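Side-chain contacts in thioredoxin reductase (Clostridium acetobutylicum ATCC 824, PDB 6GNA), which probably reduces thioredoxin through its FAD and a cysteine disulfide, taking electrons from ferredoxin rather than from a pyridine nucleotide: residues N81-N86 / F218-S223; N86-G91 / S95-K100. All blocks are in the same frame, centred on the assembly; numbering follows the deposited sequence.

Contact 1. Residues N81-N86 / F218-S223. With FAD (flavin-adenine dinucleotide), chain B.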
loop_
_atom_site.group_PDB
_atom_site.type_symbol
_atom_site.label_atom_id
_atom_site.label_comp_id
_atom_site.label_asym_id
_atom_site.label_seq_id
_atom_site.Cartn_x
_atom_site.Cartn_y
_atom_site.Cartn_z
ATOM N N ASN A 81 -12.295 -9.279 20.891
ATOM C CA ASN A 81 -12.208 -8.022 21.644
ATOM C C ASN A 81 -11.382 -8.211 22.917
ATOM O O ASN A 81 -11.891 -8.188 24.039
ATOM C CB ASN A 81 -13.603 -7.516 21.977
ATOM C CG ASN A 81 -13.597 -6.127 22.600
ATOM O OD1 ASN A 81 -12.900 -5.225 22.135
ATOM N ND2 ASN A 81 -14.381 -5.950 23.658
ATOM N N VAL A 82 -10.069 -8.381 22.723
ATOM C CA VAL A 82 -9.101 -8.449 23.811
ATOM C C VAL A 82 -7.876 -7.639 23.419
ATOM O O VAL A 82 -7.592 -7.420 22.239
ATOM C CB VAL A 82 -8.670 -9.882 24.209
ATOM C CG1 VAL A 82 -9.865 -10.697 24.661
ATOM C CG2 VAL A 82 -7.936 -10.581 23.066
ATOM N N LYS A 83 -7.139 -7.208 24.434
ATOM C CA LYS A 83 -5.877 -6.505 24.244
ATOM C C LYS A 83 -4.737 -7.512 24.199
ATOM O O LYS A 83 -4.599 -8.345 25.093
ATOM C CB LYS A 83 -5.627 -5.499 25.373
ATOM C CG LYS A 83 -4.287 -4.759 25.264
ATOM C CD LYS A 83 -4.087 -3.740 26.384
ATOM C CE LYS A 83 -2.756 -3.003 26.218
ATOM N NZ LYS A 83 -2.512 -2.085 27.376
ATOM N N VAL A 84 -3.923 -7.444 23.157
ATOM C CA VAL A 84 -2.722 -8.268 23.105
ATOM C C VAL A 84 -1.612 -7.588 23.899
ATOM O O VAL A 84 -1.261 -6.434 23.627
ATOM C CB VAL A 84 -2.279 -8.526 21.657
ATOM C CG1 VAL A 84 -0.970 -9.322 21.636
ATOM C CG2 VAL A 84 -3.382 -9.276 20.907
ATOM N N ASN A 85 -1.057 -8.306 24.872
ATOM C CA ASN A 85 -0.014 -7.771 25.746
ATOM C C ASN A 85 1.396 -8.145 25.331
ATOM O O ASN A 85 2.316 -7.334 25.494
ATOM C CB ASN A 85 -0.237 -8.235 27.191
ATOM C CG ASN A 85 -1.408 -7.568 27.808
ATOM O OD1 ASN A 85 -1.615 -6.369 27.624
ATOM N ND2 ASN A 85 -2.201 -8.331 28.538
ATOM N N ASN A 86 1.618 -9.347 24.797
ATOM C CA ASN A 86 2.964 -9.765 24.441
ATOM C C ASN A 86 2.858 -10.842 23.387
ATOM O O ASN A 86 1.922 -11.646 23.391
ATOM C CB ASN A 86 3.759 -10.295 25.644
ATOM C CG ASN A 86 4.181 -9.194 26.585
ATOM O OD1 ASN A 86 3.649 -9.064 27.684
ATOM N ND2 ASN A 86 5.136 -8.378 26.151
ATOM N N PHE A 218 2.200 2.142 35.825
ATOM C CA PHE A 218 1.874 1.479 34.574
ATOM C C PHE A 218 1.191 2.449 33.628
ATOM O O PHE A 218 0.171 3.063 33.968
ATOM C CB PHE A 218 1.025 0.232 34.802
ATOM C CG PHE A 218 1.767 -0.848 35.525
ATOM C CD1 PHE A 218 2.643 -1.670 34.841
ATOM C CD2 PHE A 218 1.624 -1.017 36.893
ATOM C CE1 PHE A 218 3.358 -2.661 35.508
ATOM C CE2 PHE A 218 2.339 -2.004 37.572
ATOM C CZ PHE A 218 3.208 -2.826 36.877
ATOM N N VAL A 219 1.736 2.547 32.419
ATOM C CA VAL A 219 1.234 3.425 31.380
ATOM C C VAL A 219 0.490 2.528 30.398
ATOM O O VAL A 219 1.118 1.740 29.682
ATOM C CB VAL A 219 2.412 4.160 30.725
ATOM C CG1 VAL A 219 1.976 4.893 29.486
ATOM C CG2 VAL A 219 3.061 5.103 31.744
ATOM N N LEU A 220 -0.846 2.601 30.394
ATOM C CA LEU A 220 -1.689 1.621 29.697
ATOM C C LEU A 220 -2.423 2.271 28.530
ATOM O O LEU A 220 -3.443 2.948 28.709
ATOM C CB LEU A 220 -2.659 0.939 30.650
ATOM C CG LEU A 220 -2.023 0.179 31.822
ATOM C CD1 LEU A 220 -3.129 -0.593 32.535
ATOM C CD2 LEU A 220 -0.895 -0.749 31.353
ATOM N N LYS A 221 -1.939 1.985 27.338
ATOM C CA LYS A 221 -2.480 2.498 26.095
ATOM C C LYS A 221 -3.027 1.308 25.298
ATOM O O LYS A 221 -3.044 0.169 25.774
ATOM C CB LYS A 221 -1.385 3.293 25.368
ATOM C CG LYS A 221 -0.933 4.528 26.151
ATOM C CD LYS A 221 0.166 5.346 25.463
ATOM C CE LYS A 221 0.665 6.462 26.374
ATOM N NZ LYS A 221 1.715 7.350 25.785
ATOM N N ASP A 222 -3.467 1.562 24.064
ATOM C CA ASP A 222 -4.044 0.473 23.276
ATOM C C ASP A 222 -3.023 -0.626 23.022
ATOM O O ASP A 222 -3.383 -1.800 22.890
ATOM C CB ASP A 222 -4.562 0.996 21.942
ATOM C CG ASP A 222 -5.874 1.753 22.063
ATOM O OD1 ASP A 222 -6.459 1.860 23.171
ATOM O OD2 ASP A 222 -6.363 2.217 21.001
ATOM N N SER A 223 -1.759 -0.255 23.019
ATOM C CA SER A 223 -0.716 -1.233 22.849
ATOM C C SER A 223 0.571 -0.729 23.455
ATOM O O SER A 223 0.842 0.463 23.449
ATOM C CB SER A 223 -0.494 -1.513 21.357
ATOM O OG SER A 223 0.557 -2.436 21.149
HETATM P PA FAD B . -5.407 2.173 13.552
HETATM O O1A FAD B . -6.444 2.821 12.670
HETATM O O2A FAD B . -4.867 2.935 14.737
HETATM O O5B FAD B . -5.987 0.770 14.080
HETATM C C5B FAD B . -5.435 0.157 15.238
HETATM C C4B FAD B . -6.490 -0.691 15.929
HETATM O O4B FAD B . -5.876 -1.841 16.512
HETATM C C3B FAD B . -7.164 0.081 17.052
HETATM O O3B FAD B . -8.574 -0.150 17.045
HETATM C C2B FAD B . -6.544 -0.471 18.315
HETATM O O2B FAD B . -7.458 -0.469 19.414
HETATM C C1B FAD B . -6.144 -1.880 17.914
HETATM N N9A FAD B . -4.947 -2.320 18.663
HETATM C C8A FAD B . -3.755 -1.697 18.701
HETATM N N7A FAD B . -2.887 -2.380 19.489
HETATM C C5A FAD B . -3.531 -3.458 19.967
HETATM C C6A FAD B . -3.204 -4.595 20.854
HETATM N N6A FAD B . -1.975 -4.719 21.405
HETATM N N1A FAD B . -4.176 -5.501 21.093
HETATM C C2A FAD B . -5.405 -5.399 20.557
HETATM N N3A FAD B . -5.765 -4.392 19.743
HETATM C C4A FAD B . -4.890 -3.412 19.420
HETATM N N1 FAD B . -6.027 9.097 6.888
HETATM C C2 FAD B . -6.378 9.310 5.595
HETATM O O2 FAD B . -5.809 8.646 4.704
HETATM N N3 FAD B . -7.311 10.207 5.228
HETATM C C4 FAD B . -7.964 10.955 6.126
HETATM O O4 FAD B . -8.827 11.781 5.761
HETATM C C4X FAD B . -7.640 10.784 7.562
HETATM N N5 FAD B . -8.257 11.504 8.522
HETATM C C5X FAD B . -7.944 11.329 9.825
HETATM C C6 FAD B . -8.594 12.081 10.795
HETATM C C7 FAD B . -8.281 11.910 12.138
HETATM C C7M FAD B . -8.985 12.727 13.188
HETATM C C8 FAD B . -7.249 10.919 12.539
HETATM C C8M FAD B . -6.906 10.731 13.993
HETATM C C9 FAD B . -6.599 10.165 11.572
HETATM C C9A FAD B . -6.909 10.334 10.229
HETATM N N10 FAD B . -6.244 9.580 9.241
HETATM C C10 FAD B . -6.610 9.776 7.897
HETATM C "C1'" FAD B . -5.230 8.587 9.605
HETATM C "C2'" FAD B . -5.811 7.188 9.488
HETATM O "O2'" FAD B . -6.896 7.072 10.413
HETATM C "C3'" FAD B . -4.756 6.136 9.805
HETATM O "O3'" FAD B . -3.686 6.224 8.861
HETATM C "C4'" FAD B . -5.354 4.737 9.760
HETATM O "O4'" FAD B . -6.423 4.644 10.709
HETATM C "C5'" FAD B . -4.293 3.687 10.062
HETATM O "O5'" FAD B . -4.950 2.477 10.413
HETATM P P FAD B . -4.172 1.264 11.120
HETATM O O1P FAD B . -5.024 0.026 10.991
HETATM O O2P FAD B . -2.731 1.224 10.679
HETATM O O3P FAD B . -4.136 1.723 12.666
HETATM O O HOH W 1 -0.007 -0.794 27.369
#
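K83 and D222 meet beside the flat adenine of FAD, and their segments hold its rim and one face. The carbonyl oxygen of D222 lies over that face, with D222 O 3.4 Å from FAD C5A. The K83 side chain passes on the far side of this oxygen, so D222 O sits between the ring and the lysine methylenes; K83 CE is 3.6 Å from D222 O. At the pyrimidine edge the V84 backbone makes two bonds. V84 N donates to FAD N1A at 2.8 Å and 168°. FAD N6A returns a bond to V84 O at 2.9 Å. At the neighbouring edge S223 CB approaches FAD N7A to 3.2 Å. S223 OG lies close to the ring plane and accepts a weak bond from the same N6A. On the ribose, FAD O2B gives a weak bond to D222 OD2, while N153 binds the other carboxylate oxygen.

K83 has CG anti to its backbone N (chi1 178°) and is extended from there on. This carries the ammonium across to 218-223. There K83 NZ donates to K221 O at 2.8 Å, nearly along the C=O axis. NZ also donates to a water, 2.8 Å away, which has a weak link to K221 N. The lysine chain lies against E155 and E159 of helix 155-163.

The adenine is therefore read mainly by backbone atoms. N1A is used as an acceptor and the amino group as a donor, a pattern that suits adenine with N1A unprotonated. With a carbonyl and a water both accepting from NZ, the lysine is probably charged. The lysine ties the FAD-binding part to the turn after strand 216-220, and both segments help form the cofactor pocket.

Contact 2. Residues N86-G91 / S95-K100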
loop_
_atom_site.group_PDB
_atom_site.type_symbol
_atom_site.label_atom_id
_atom_site.label_comp_id
_atom_site.label_asym_id
_atom_site.label_seq_id
_atom_site.Cartn_x
_atom_site.Cartn_y
_atom_site.Cartn_z
ATOM N N ASN A 86 1.618 -9.347 24.797
ATOM C CA ASN A 86 2.964 -9.765 24.441
ATOM C C ASN A 86 2.858 -10.842 23.387
ATOM O O ASN A 86 1.922 -11.646 23.391
ATOM C CB ASN A 86 3.759 -10.295 25.644
ATOM C CG ASN A 86 4.181 -9.194 26.585
ATOM O OD1 ASN A 86 3.649 -9.064 27.684
ATOM N ND2 ASN A 86 5.136 -8.378 26.151
ATOM N N ILE A 87 3.822 -10.822 22.474
ATOM C CA ILE A 87 3.935 -11.802 21.407
ATOM C C ILE A 87 5.359 -12.300 21.445
ATOM O O ILE A 87 6.301 -11.515 21.269
ATOM C CB ILE A 87 3.611 -11.195 20.035
ATOM C CG1 ILE A 87 2.185 -10.655 20.061
ATOM C CG2 ILE A 87 3.789 -12.239 18.922
ATOM C CD1 ILE A 87 1.855 -9.828 18.879
ATOM N N TYR A 88 5.521 -13.584 21.689
ATOM C CA TYR A 88 6.838 -14.160 21.904
ATOM C C TYR A 88 7.153 -14.996 20.689
ATOM O O TYR A 88 6.473 -15.995 20.424
ATOM C CB TYR A 88 6.867 -15.010 23.167
ATOM C CG TYR A 88 6.622 -14.204 24.402
ATOM C CD1 TYR A 88 7.510 -13.217 24.794
ATOM C CD2 TYR A 88 5.499 -14.427 25.178
ATOM C CE1 TYR A 88 7.286 -12.471 25.926
ATOM C CE2 TYR A 88 5.270 -13.697 26.310
ATOM C CZ TYR A 88 6.163 -12.717 26.681
ATOM O OH TYR A 88 5.934 -11.982 27.819
ATOM N N ALA A 89 8.173 -14.567 19.945
ATOM C CA ALA A 89 8.639 -15.311 18.790
ATOM C C ALA A 89 9.372 -16.535 19.301
ATOM O O ALA A 89 10.490 -16.429 19.812
ATOM C CB ALA A 89 9.564 -14.429 17.958
ATOM N N MET A 90 8.733 -17.695 19.203
ATOM C CA MET A 90 9.359 -18.915 19.677
ATOM C C MET A 90 10.276 -19.527 18.635
ATOM O O MET A 90 10.999 -20.475 18.952
ATOM C CB MET A 90 8.292 -19.932 20.085
ATOM C CG MET A 90 7.366 -19.440 21.188
ATOM S SD MET A 90 8.230 -18.737 22.608
ATOM C CE MET A 90 6.849 -18.427 23.697
ATOM N N GLY A 91 10.260 -19.004 17.412
ATOM C CA GLY A 91 11.131 -19.480 16.361
ATOM C C GLY A 91 10.346 -19.848 15.122
ATOM O O GLY A 91 10.508 -19.227 14.067
ATOM N N SER A 95 3.680 -17.265 20.525
ATOM C CA SER A 95 2.790 -17.338 21.670
ATOM C C SER A 95 2.242 -15.940 21.923
ATOM O O SER A 95 3.003 -14.978 22.053
ATOM C CB SER A 95 3.575 -17.828 22.881
ATOM O OG SER A 95 2.721 -18.123 23.965
ATOM N N ILE A 96 0.924 -15.832 21.995
ATOM C CA ILE A 96 0.244 -14.541 22.028
ATOM C C ILE A 96 -0.490 -14.437 23.352
ATOM O O ILE A 96 -1.474 -15.156 23.578
ATOM C CB ILE A 96 -0.717 -14.381 20.852
ATOM C CG1 ILE A 96 0.063 -14.454 19.540
ATOM C CG2 ILE A 96 -1.475 -13.053 20.958
ATOM C CD1 ILE A 96 -0.807 -14.515 18.314
ATOM N N MET A 97 -0.033 -13.531 24.218
ATOM C CA MET A 97 -0.612 -13.326 25.540
ATOM C C MET A 97 -1.537 -12.128 25.478
ATOM O O MET A 97 -1.138 -11.058 25.009
ATOM C CB MET A 97 0.471 -13.003 26.571
ATOM C CG MET A 97 1.636 -13.938 26.607
ATOM S SD MET A 97 1.137 -15.567 27.131
ATOM C CE MET A 97 1.666 -16.451 25.693
ATOM N N THR A 98 -2.743 -12.284 25.999
ATOM C CA THR A 98 -3.747 -11.233 25.916
ATOM C C THR A 98 -4.322 -10.948 27.298
ATOM O O THR A 98 -4.013 -11.617 28.293
ATOM C CB THR A 98 -4.878 -11.598 24.943
ATOM O OG1 THR A 98 -5.813 -12.457 25.602
ATOM C CG2 THR A 98 -4.366 -12.312 23.721
ATOM N N SER A 99 -5.173 -9.927 27.344
ATOM C CA SER A 99 -5.897 -9.591 28.558
ATOM C C SER A 99 -6.852 -10.694 28.995
ATOM O O SER A 99 -7.380 -10.617 30.113
ATOM C CB SER A 99 -6.665 -8.290 28.338
ATOM O OG SER A 99 -7.504 -8.361 27.180
ATOM N N LYS A 100 -7.109 -11.699 28.150
ATOM C CA LYS A 100 -7.854 -12.878 28.571
ATOM C C LYS A 100 -7.012 -14.107 28.267
ATOM O O LYS A 100 -6.075 -14.411 29.015
ATOM C CB LYS A 100 -9.270 -12.876 27.972
#
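Y88 and S95 face each other as a hydrogen-bonded antiparallel pair, and the tyrosine side chain runs out over strand 95-98. Y88 CB lies 4.3 Å from S95 CB. Y88 CG is anti to the carbonyl carbon (chi1 -64°), and the ring is carried toward M97, which it meets obliquely. Y88 CD2 is about 4.0 Å from S95 O. Y88 CE2 then packs on M97 CG at 3.7 Å, the two side chains crossing at about a right angle. The tyrosine side chain also touches P231.

On the same face M90 bends back over the start of the strand. Its methyl is tight against the serine, with M90 CE 3.4 Å from S95 CB. The opposite face carries I87 and I96, a non-hydrogen-bonded pair in loose apolar contact.

Backbone bonds hold the ladder. S95 O accepts from Y88 N at 2.9 Å and also receives a CA-H...O contact from I87. N86 and M97 form the other hydrogen-bonded pair.

This is a beta hairpin. Strand 84-89 is the outermost strand of its sheet within the chain, 94-98 lies between it and 102-105, and I87 and I96 face I12 and A10 of strand 9-12.

From the N terminus, the chain first enters 81-86, which belongs to contact 1, and runs straight into 86-91 of contact 2, with N86 common to both. After a short turn, 95-100 comes back and closes contact 2 as a local hairpin. Contact 1 closes much later, at 218-223, so its long loop encloses the whole of contact 2. The returning strand also joins the two: N85 N probably bonds to M97 O, and S99 N to K83 O. N85 and N86 both face M97, a classic beta bulge. Contact 2 pairs two strands of the mixed sheet, while contact 1 links the start of strand 84-89 to the loop that follows strand 216-220 of a parallel sheet.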